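PDB 4B2N: 70 kDa protein, which acts as a dihaem c-type cytochrome dioxygenase that oxidatively cleaves natural rubber, poly(cis-1,4-isoprene). Local coordinates for residues 311-315 with 333-339; 445-451 with 489-495. All coordinates share one frame; numbering follows the deposited sequence. Where two conformers were deposited one is given.

How the contacts relate
Contacts 1 and 2 follow each other along the chain, lie on the same side of its centre and have their centres about 16 Å apart. They meet directly through His312, whose ND1 lies 2.8 Å from Trp449 O in a probable hydrogen bond. Apolar packing adds to this: Met315 CE comes within 3.5 Å of Trp449 CZ2. Both contacts sit near the heme c bound through Cys191 and Cys194, whose iron has His195 as an axial ligand. Contact 1 borders it through Glu314, Phe336 and Ile339, whereas contact 2 is a layer further out, with the side chain of Trp495 about 7 Å from the same heme and about 4 Å from that of Phe301, a residue of the heme site.

Contact 1: residues 311-315 with 333-339; sequences VHSEM and EDEFEDI. With HEC (heme c), chain C.
Val311 and Phe336 mark the closest backbone approach, their CA atoms 6.3 Å apart, where the start of helix 312-319 meets helix 333-345. Residues 333-339 are regular helix; the first turn of 312-315 is weakly bonded, with a hydrogen bond from Met315 N to Val311 O. Met315 crosses one face of the Phe336 ring at a slant, its CG 3.3 Å from Phe336 CG and its CA in a CH-pi contact 26° off the ring normal. SD stands oblique to the ring in a Met-aromatic contact, and the chain then bends (chi3 77°) to bring CE beside the backbone of Glu333. Ile339 CD1 covers the opposite ring face, 3.7 Å above the plane, while CBB of heme c meets the edge. Glu314 OE2 lies 3.5 Å from heme CMA and also has a weak hydrogen bond from Asn340 ND2; OE1 is buried without a polar partner. Glu314, Phe336 and Ile339 line the heme c pocket, so this helix pair forms part of its wall. Where helix 312-319 begins, His312 NE2 donates a very short hydrogen bond to Glu333 OE1 (2.5 Å, to be read with caution). The acceptor lies at the imidazole edge, the carboxylate plane turned 45° from the ring. ND1 faces another acceptor, Trp449 O, so both nitrogens probably carry protons and the ring would be an imidazolium; the two bonds fix its rotation. Val311 CG1 packs against Glu337 OE1 at 3.6 Å. Around the two helices, helix 88-104 packs on Ile339 and takes Asp338 in a salt bridge with Arg97, while strand 299-300 touches Glu314 through Gln300.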
loop_
_atom_site.group_PDB
_atom_site.type_symbol
_atom_site.label_atom_id
_atom_site.label_comp_id
_atom_site.label_asym_id
_atom_site.label_seq_id
_atom_site.Cartn_x
_atom_site.Cartn_y
_atom_site.Cartn_z
ATOM N N VAL A 311 -5.127 -11.995 6.003
ATOM C CA VAL A 311 -5.842 -10.756 5.756
ATOM C C VAL A 311 -5.848 -9.863 6.977
ATOM O O VAL A 311 -6.409 -8.755 6.919
ATOM C CB VAL A 311 -7.310 -11.005 5.310
ATOM C CG1 VAL A 311 -7.296 -11.867 4.059
ATOM C CG2 VAL A 311 -8.110 -11.644 6.469
ATOM N N HIS A 312 -5.180 -10.296 8.060
ATOM C CA HIS A 312 -5.125 -9.458 9.313
ATOM C C HIS A 312 -4.369 -8.220 9.053
ATOM O O HIS A 312 -4.760 -7.109 9.479
ATOM C CB HIS A 312 -4.518 -10.254 10.469
ATOM C CG HIS A 312 -5.453 -11.261 11.017
ATOM N ND1 HIS A 312 -5.286 -11.833 12.210
ATOM C CD2 HIS A 312 -6.635 -11.798 10.475
ATOM C CE1 HIS A 312 -6.298 -12.730 12.443
ATOM N NE2 HIS A 312 -7.143 -12.682 11.400
ATOM N N SER A 313 -3.279 -8.342 8.285
ATOM C CA SER A 313 -2.603 -7.104 7.845
ATOM C C SER A 313 -3.563 -6.175 7.051
ATOM O O SER A 313 -3.577 -4.919 7.248
ATOM C CB SER A 313 -1.376 -7.441 7.016
ATOM O OG SER A 313 -1.763 -8.247 5.905
ATOM N N GLU A 314 -4.411 -6.758 6.194
ATOM C CA GLU A 314 -5.291 -5.937 5.348
ATOM C C GLU A 314 -6.309 -5.265 6.245
ATOM O O GLU A 314 -6.848 -4.184 5.941
ATOM C CB GLU A 314 -6.023 -6.851 4.340
ATOM C CG GLU A 314 -5.049 -7.533 3.375
ATOM C CD GLU A 314 -5.731 -8.255 2.223
ATOM O OE1 GLU A 314 -7.000 -8.174 2.114
ATOM O OE2 GLU A 314 -4.971 -8.938 1.466
ATOM N N MET A 315 -6.557 -5.921 7.376
ATOM C CA MET A 315 -7.514 -5.403 8.366
ATOM C C MET A 315 -7.091 -4.256 9.252
ATOM O O MET A 315 -7.964 -3.633 9.886
ATOM C CB MET A 315 -8.009 -6.542 9.255
ATOM C CG MET A 315 -8.995 -7.501 8.598
ATOM S SD MET A 315 -9.117 -9.057 9.540
ATOM C CE MET A 315 -10.136 -8.499 10.860
ATOM N N GLU A 333 -13.156 -9.931 9.945
ATOM C CA GLU A 333 -12.398 -10.918 9.154
ATOM C C GLU A 333 -13.107 -11.467 7.886
ATOM O O GLU A 333 -12.474 -11.516 6.832
ATOM C CB GLU A 333 -11.893 -12.087 10.050
ATOM C CG GLU A 333 -10.877 -12.966 9.306
ATOM C CD GLU A 333 -10.186 -13.939 10.280
ATOM O OE1 GLU A 333 -9.508 -13.441 11.215
ATOM O OE2 GLU A 333 -10.384 -15.185 10.127
ATOM N N ASP A 334 -14.366 -11.919 7.980
ATOM C CA ASP A 334 -15.089 -12.414 6.782
ATOM C C ASP A 334 -15.102 -11.317 5.688
ATOM O O ASP A 334 -14.866 -11.608 4.496
ATOM C CB ASP A 334 -16.560 -12.844 7.081
ATOM C CG ASP A 334 -16.688 -14.022 8.041
ATOM O OD1 ASP A 334 -15.684 -14.645 8.413
ATOM O OD2 ASP A 334 -17.848 -14.361 8.397
ATOM N N GLU A 335 -15.391 -10.065 6.074
ATOM C CA GLU A 335 -15.442 -8.968 5.100
ATOM C C GLU A 335 -14.104 -8.755 4.413
ATOM O O GLU A 335 -13.998 -8.501 3.179
ATOM C CB GLU A 335 -15.916 -7.696 5.787
ATOM C CG GLU A 335 -17.409 -7.788 6.028
ATOM C CD GLU A 335 -17.930 -6.597 6.844
ATOM O OE1 GLU A 335 -17.470 -6.376 7.979
ATOM O OE2 GLU A 335 -18.857 -5.914 6.363
ATOM N N PHE A 336 -13.057 -8.974 5.194
ATOM C CA PHE A 336 -11.709 -8.801 4.635
ATOM C C PHE A 336 -11.198 -9.929 3.765
ATOM O O PHE A 336 -10.447 -9.730 2.801
ATOM C CB PHE A 336 -10.779 -8.350 5.718
ATOM C CG PHE A 336 -10.850 -6.856 5.917
ATOM C CD1 PHE A 336 -11.931 -6.267 6.627
ATOM C CD2 PHE A 336 -9.833 -6.030 5.421
ATOM C CE1 PHE A 336 -12.004 -4.854 6.773
ATOM C CE2 PHE A 336 -9.904 -4.626 5.575
ATOM C CZ PHE A 336 -10.983 -4.042 6.207
ATOM N N GLU A 337 -11.615 -11.142 4.062
ATOM C CA GLU A 337 -11.366 -12.276 3.142
ATOM C C GLU A 337 -12.077 -11.969 1.761
ATOM O O GLU A 337 -11.550 -12.213 0.727
ATOM C CB GLU A 337 -12.000 -13.563 3.765
ATOM C CG GLU A 337 -11.242 -14.062 4.978
ATOM C CD GLU A 337 -9.886 -14.705 4.645
ATOM O OE1 GLU A 337 -9.419 -14.753 3.468
ATOM O OE2 GLU A 337 -9.261 -15.235 5.597
ATOM N N ASP A 338 -13.253 -11.369 1.783
ATOM C CA ASP A 338 -13.941 -10.993 0.538
ATOM C C ASP A 338 -13.199 -9.829 -0.156
ATOM O O ASP A 338 -12.975 -9.869 -1.363
ATOM C CB ASP A 338 -15.387 -10.540 0.853
ATOM C CG ASP A 338 -16.354 -11.704 1.188
ATOM O OD1 ASP A 338 -16.064 -12.862 0.847
ATOM O OD2 ASP A 338 -17.446 -11.424 1.802
ATOM N N ILE A 339 -12.763 -8.806 0.612
ATOM C CA ILE A 339 -11.886 -7.763 0.050
ATOM C C ILE A 339 -10.646 -8.402 -0.617
ATOM O O ILE A 339 -10.339 -8.120 -1.753
ATOM C CB ILE A 339 -11.528 -6.634 1.081
ATOM C CG1 ILE A 339 -12.810 -5.810 1.515
ATOM C CG2 ILE A 339 -10.323 -5.837 0.517
ATOM C CD1 ILE A 339 -12.593 -4.976 2.766
HETATM FE FE HEC C . -3.122 -0.375 2.403
HETATM C CHA HEC C . -0.200 -2.227 1.948
HETATM C CHB HEC C . -5.048 -3.266 1.858
HETATM C CHC HEC C . -6.053 1.218 3.536
HETATM C CHD HEC C . -1.397 2.513 2.334
HETATM N NA HEC C . -2.763 -2.254 2.045
HETATM C C1A HEC C . -1.501 -2.835 1.716
HETATM C C2A HEC C . -1.607 -4.185 1.182
HETATM C C3A HEC C . -2.991 -4.525 1.150
HETATM C C4A HEC C . -3.661 -3.322 1.656
HETATM C CMA HEC C . -3.611 -5.803 0.621
HETATM C CAA HEC C . -0.480 -5.140 0.714
HETATM C CBA HEC C . -0.095 -4.682 -0.695
HETATM C CGA HEC C . 1.128 -5.406 -1.227
HETATM O O1A HEC C . 2.177 -5.577 -0.514
HETATM O O2A HEC C . 1.034 -5.726 -2.415
HETATM N NB HEC C . -5.057 -0.955 2.731
HETATM C C1B HEC C . -5.684 -2.084 2.380
HETATM C C2B HEC C . -7.105 -2.147 2.687
HETATM C C3B HEC C . -7.391 -0.860 3.190
HETATM C C4B HEC C . -6.104 -0.178 3.116
HETATM C CMB HEC C . -7.912 -3.361 2.456
HETATM C CAB HEC C . -8.675 -0.302 3.746
HETATM C CBB HEC C . -9.150 -0.952 4.916
HETATM N NC HEC C . -3.716 1.464 2.844
HETATM C C1C HEC C . -4.883 2.035 3.318
HETATM C C2C HEC C . -4.812 3.512 3.450
HETATM C C3C HEC C . -3.411 3.850 3.114
HETATM C C4C HEC C . -2.782 2.579 2.764
HETATM C CMC HEC C . -5.970 4.377 3.932
HETATM C CAC HEC C . -2.737 5.187 3.122
HETATM C CBC HEC C . -3.030 6.057 4.177
HETATM N ND HEC C . -1.139 0.040 2.199
HETATM C C1D HEC C . -0.634 1.272 2.203
HETATM C C2D HEC C . 0.780 1.315 2.016
HETATM C C3D HEC C . 1.123 -0.069 1.918
HETATM C C4D HEC C . -0.141 -0.781 2.067
HETATM C CMD HEC C . 1.727 2.457 1.930
HETATM C CAD HEC C . 2.519 -0.579 1.838
HETATM C CBD HEC C . 2.913 -0.475 3.363
HETATM C CGD HEC C . 4.371 -0.835 3.531
HETATM O O1D HEC C . 5.236 0.060 3.704
HETATM O O2D HEC C . 4.660 -2.071 3.386
#

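Contact 2: residues 445-451 with 489-495; sequences WNSGWWA and PLGPNIW
Asn493 O is approached by two groups: Trp445 NE1 donates a hydrogen bond to it at 2.9 Å, and Ala451 CA makes a CA-H...O contact at 3.3 Å. The indole donor comes in nearly along the C=O axis, with the oxygen only 6° out of the ring plane. Asn493 is the centre of an inverse gamma turn, closed by a weak Ile494 N to Pro492 O bond, and it pins this loop to the chain leaving helix 439-446. Its backbone N donates a hydrogen bond to Ala451 O. Its side chain, CG anti to the backbone N (chi1 -174°), brings ND2 to Trp450 O at 3.0 Å. On the other flank, Gly491 N donates to Asn446 O at 2.9 Å. Trp445 is sandwiched: Trp450 CB lies 3.3 Å above one face, and Trp495 presents its edge to the other in a T-shaped pair, six-membered ring centroids 5.0 Å apart and planes at 82°. Trp495 also touches Leu306 of strand 306-307. Asn446 uses both ends of its amide: OD1 accepts from Trp495 N in the carbonyl plane, and ND2 donates at 2.8 Å to a water that in turn donates to Trp495 O.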
loop_
_atom_site.group_PDB
_atom_site.type_symbol
_atom_site.label_atom_id
_atom_site.label_comp_id
_atom_site.label_asym_id
_atom_site.label_seq_id
_atom_site.Cartn_x
_atom_site.Cartn_y
_atom_site.Cartn_z
ATOM N N TRP A 445 3.707 -9.177 17.952
ATOM C CA TRP A 445 2.889 -9.563 16.825
ATOM C C TRP A 445 2.694 -11.087 16.751
ATOM O O TRP A 445 1.554 -11.587 16.597
ATOM C CB TRP A 445 3.607 -9.061 15.551
ATOM C CG TRP A 445 2.928 -9.542 14.312
ATOM C CD1 TRP A 445 3.019 -10.802 13.738
ATOM C CD2 TRP A 445 2.028 -8.786 13.475
ATOM N NE1 TRP A 445 2.251 -10.866 12.587
ATOM C CE2 TRP A 445 1.631 -9.669 12.391
ATOM C CE3 TRP A 445 1.521 -7.470 13.515
ATOM C CZ2 TRP A 445 0.731 -9.270 11.386
ATOM C CZ3 TRP A 445 0.641 -7.065 12.470
ATOM C CH2 TRP A 445 0.278 -7.945 11.424
ATOM N N ASN A 446 3.820 -11.831 16.746
ATOM C CA ASN A 446 3.864 -13.289 16.605
ATOM C C ASN A 446 3.046 -14.045 17.643
ATOM O O ASN A 446 2.614 -15.175 17.410
ATOM C CB ASN A 446 5.310 -13.762 16.693
ATOM C CG ASN A 446 6.115 -13.356 15.475
ATOM O OD1 ASN A 446 5.517 -12.933 14.466
ATOM N ND2 ASN A 446 7.457 -13.493 15.529
ATOM N N SER A 447 2.869 -13.448 18.810
ATOM C CA SER A 447 2.218 -14.105 19.920
ATOM C C SER A 447 0.772 -13.628 20.076
ATOM O O SER A 447 0.265 -13.627 21.191
ATOM C CB SER A 447 3.006 -13.808 21.240
ATOM O OG SER A 447 3.013 -12.396 21.488
ATOM N N GLY A 448 0.089 -13.201 19.000
ATOM C CA GLY A 448 -1.315 -12.811 19.226
ATOM C C GLY A 448 -2.205 -12.942 18.006
ATOM O O GLY A 448 -1.881 -13.628 17.037
ATOM N N TRP A 449 -3.279 -12.179 18.006
ATOM C CA TRP A 449 -4.295 -12.302 16.965
ATOM C C TRP A 449 -3.691 -11.949 15.595
ATOM O O TRP A 449 -3.974 -12.593 14.576
ATOM C CB TRP A 449 -5.470 -11.354 17.389
ATOM C CG TRP A 449 -6.540 -11.275 16.331
ATOM C CD1 TRP A 449 -7.684 -12.072 16.191
ATOM C CD2 TRP A 449 -6.553 -10.348 15.208
ATOM N NE1 TRP A 449 -8.395 -11.703 15.071
ATOM C CE2 TRP A 449 -7.758 -10.646 14.434
ATOM C CE3 TRP A 449 -5.671 -9.334 14.740
ATOM C CZ2 TRP A 449 -8.068 -9.947 13.252
ATOM C CZ3 TRP A 449 -6.007 -8.629 13.596
ATOM C CH2 TRP A 449 -7.174 -8.950 12.838
ATOM N N TRP A 450 -2.814 -10.966 15.552
ATOM C CA TRP A 450 -2.217 -10.561 14.293
ATOM C C TRP A 450 -1.541 -11.714 13.599
ATOM O O TRP A 450 -1.641 -11.841 12.360
ATOM C CB TRP A 450 -1.248 -9.406 14.555
ATOM C CG TRP A 450 -2.014 -8.240 15.082
ATOM C CD1 TRP A 450 -2.196 -7.873 16.411
ATOM C CD2 TRP A 450 -2.805 -7.280 14.285
ATOM N NE1 TRP A 450 -3.045 -6.795 16.477
ATOM C CE2 TRP A 450 -3.440 -6.401 15.227
ATOM C CE3 TRP A 450 -2.985 -7.071 12.916
ATOM C CZ2 TRP A 450 -4.219 -5.305 14.798
ATOM C CZ3 TRP A 450 -3.744 -6.015 12.488
ATOM C CH2 TRP A 450 -4.386 -5.156 13.417
ATOM N N ALA A 451 -0.903 -12.594 14.395
ATOM C CA ALA A 451 -0.190 -13.733 13.794
ATOM C C ALA A 451 -1.134 -14.940 13.709
ATOM O O ALA A 451 -0.653 -16.018 13.485
ATOM C CB ALA A 451 1.129 -14.094 14.577
ATOM N N PRO A 489 0.180 -18.054 23.137
ATOM C CA PRO A 489 0.779 -18.907 22.092
ATOM C C PRO A 489 1.176 -18.115 20.815
ATOM O O PRO A 489 0.600 -17.033 20.514
ATOM C CB PRO A 489 -0.304 -19.913 21.792
ATOM C CG PRO A 489 -1.595 -19.328 22.332
ATOM C CD PRO A 489 -1.250 -18.286 23.363
ATOM N N LEU A 490 2.135 -18.671 20.107
ATOM C CA LEU A 490 2.568 -18.125 18.829
ATOM C C LEU A 490 1.660 -18.590 17.690
ATOM O O LEU A 490 1.184 -19.710 17.695
ATOM C CB LEU A 490 3.963 -18.516 18.504
ATOM C CG LEU A 490 4.991 -18.204 19.587
ATOM C CD1 LEU A 490 6.340 -18.400 18.953
ATOM C CD2 LEU A 490 4.913 -16.796 20.118
ATOM N N GLY A 491 1.448 -17.734 16.693
ATOM C CA GLY A 491 0.718 -18.187 15.499
ATOM C C GLY A 491 1.619 -18.369 14.294
ATOM O O GLY A 491 2.814 -17.983 14.354
ATOM N N PRO A 492 1.056 -18.860 13.178
ATOM C CA PRO A 492 1.876 -19.167 11.989
ATOM C C PRO A 492 2.099 -17.921 11.116
ATOM O O PRO A 492 3.029 -17.947 10.315
ATOM C CB PRO A 492 1.071 -20.264 11.305
ATOM C CG PRO A 492 -0.366 -19.911 11.648
ATOM C CD PRO A 492 -0.292 -19.425 13.048
ATOM N N ASN A 493 1.317 -16.854 11.310
ATOM C CA ASN A 493 1.383 -15.622 10.470
ATOM C C ASN A 493 2.393 -14.665 11.039
ATOM O O ASN A 493 2.116 -13.517 11.432
ATOM C CB ASN A 493 0.005 -14.944 10.286
ATOM C CG ASN A 493 0.058 -13.769 9.314
ATOM O OD1 ASN A 493 0.719 -13.834 8.244
ATOM N ND2 ASN A 493 -0.558 -12.640 9.714
ATOM N N ILE A 494 3.613 -15.155 11.029
ATOM C CA ILE A 494 4.770 -14.544 11.648
ATOM C C ILE A 494 5.173 -13.314 10.846
ATOM O O ILE A 494 5.282 -13.398 9.609
ATOM C CB ILE A 494 5.978 -15.545 11.494
ATOM C CG1 ILE A 494 5.739 -16.758 12.359
ATOM C CG2 ILE A 494 7.272 -14.866 11.925
ATOM C CD1 ILE A 494 5.370 -16.371 13.784
ATOM N N TRP A 495 5.498 -12.210 11.523
ATOM C CA TRP A 495 6.127 -11.071 10.838
ATOM C C TRP A 495 7.603 -11.416 10.621
ATOM O O TRP A 495 8.351 -11.402 11.587
ATOM C CB TRP A 495 6.047 -9.836 11.714
ATOM C CG TRP A 495 6.411 -8.596 10.902
ATOM C CD1 TRP A 495 7.676 -8.231 10.372
ATOM C CD2 TRP A 495 5.476 -7.587 10.389
ATOM N NE1 TRP A 495 7.564 -7.088 9.611
ATOM C CE2 TRP A 495 6.272 -6.658 9.566
ATOM C CE3 TRP A 495 4.087 -7.369 10.512
ATOM C CZ2 TRP A 495 5.703 -5.572 8.950
ATOM C CZ3 TRP A 495 3.517 -6.270 9.843
ATOM C CH2 TRP A 495 4.309 -5.374 9.113
HETATM O O HOH W 1 9.505 -12.907 13.693
#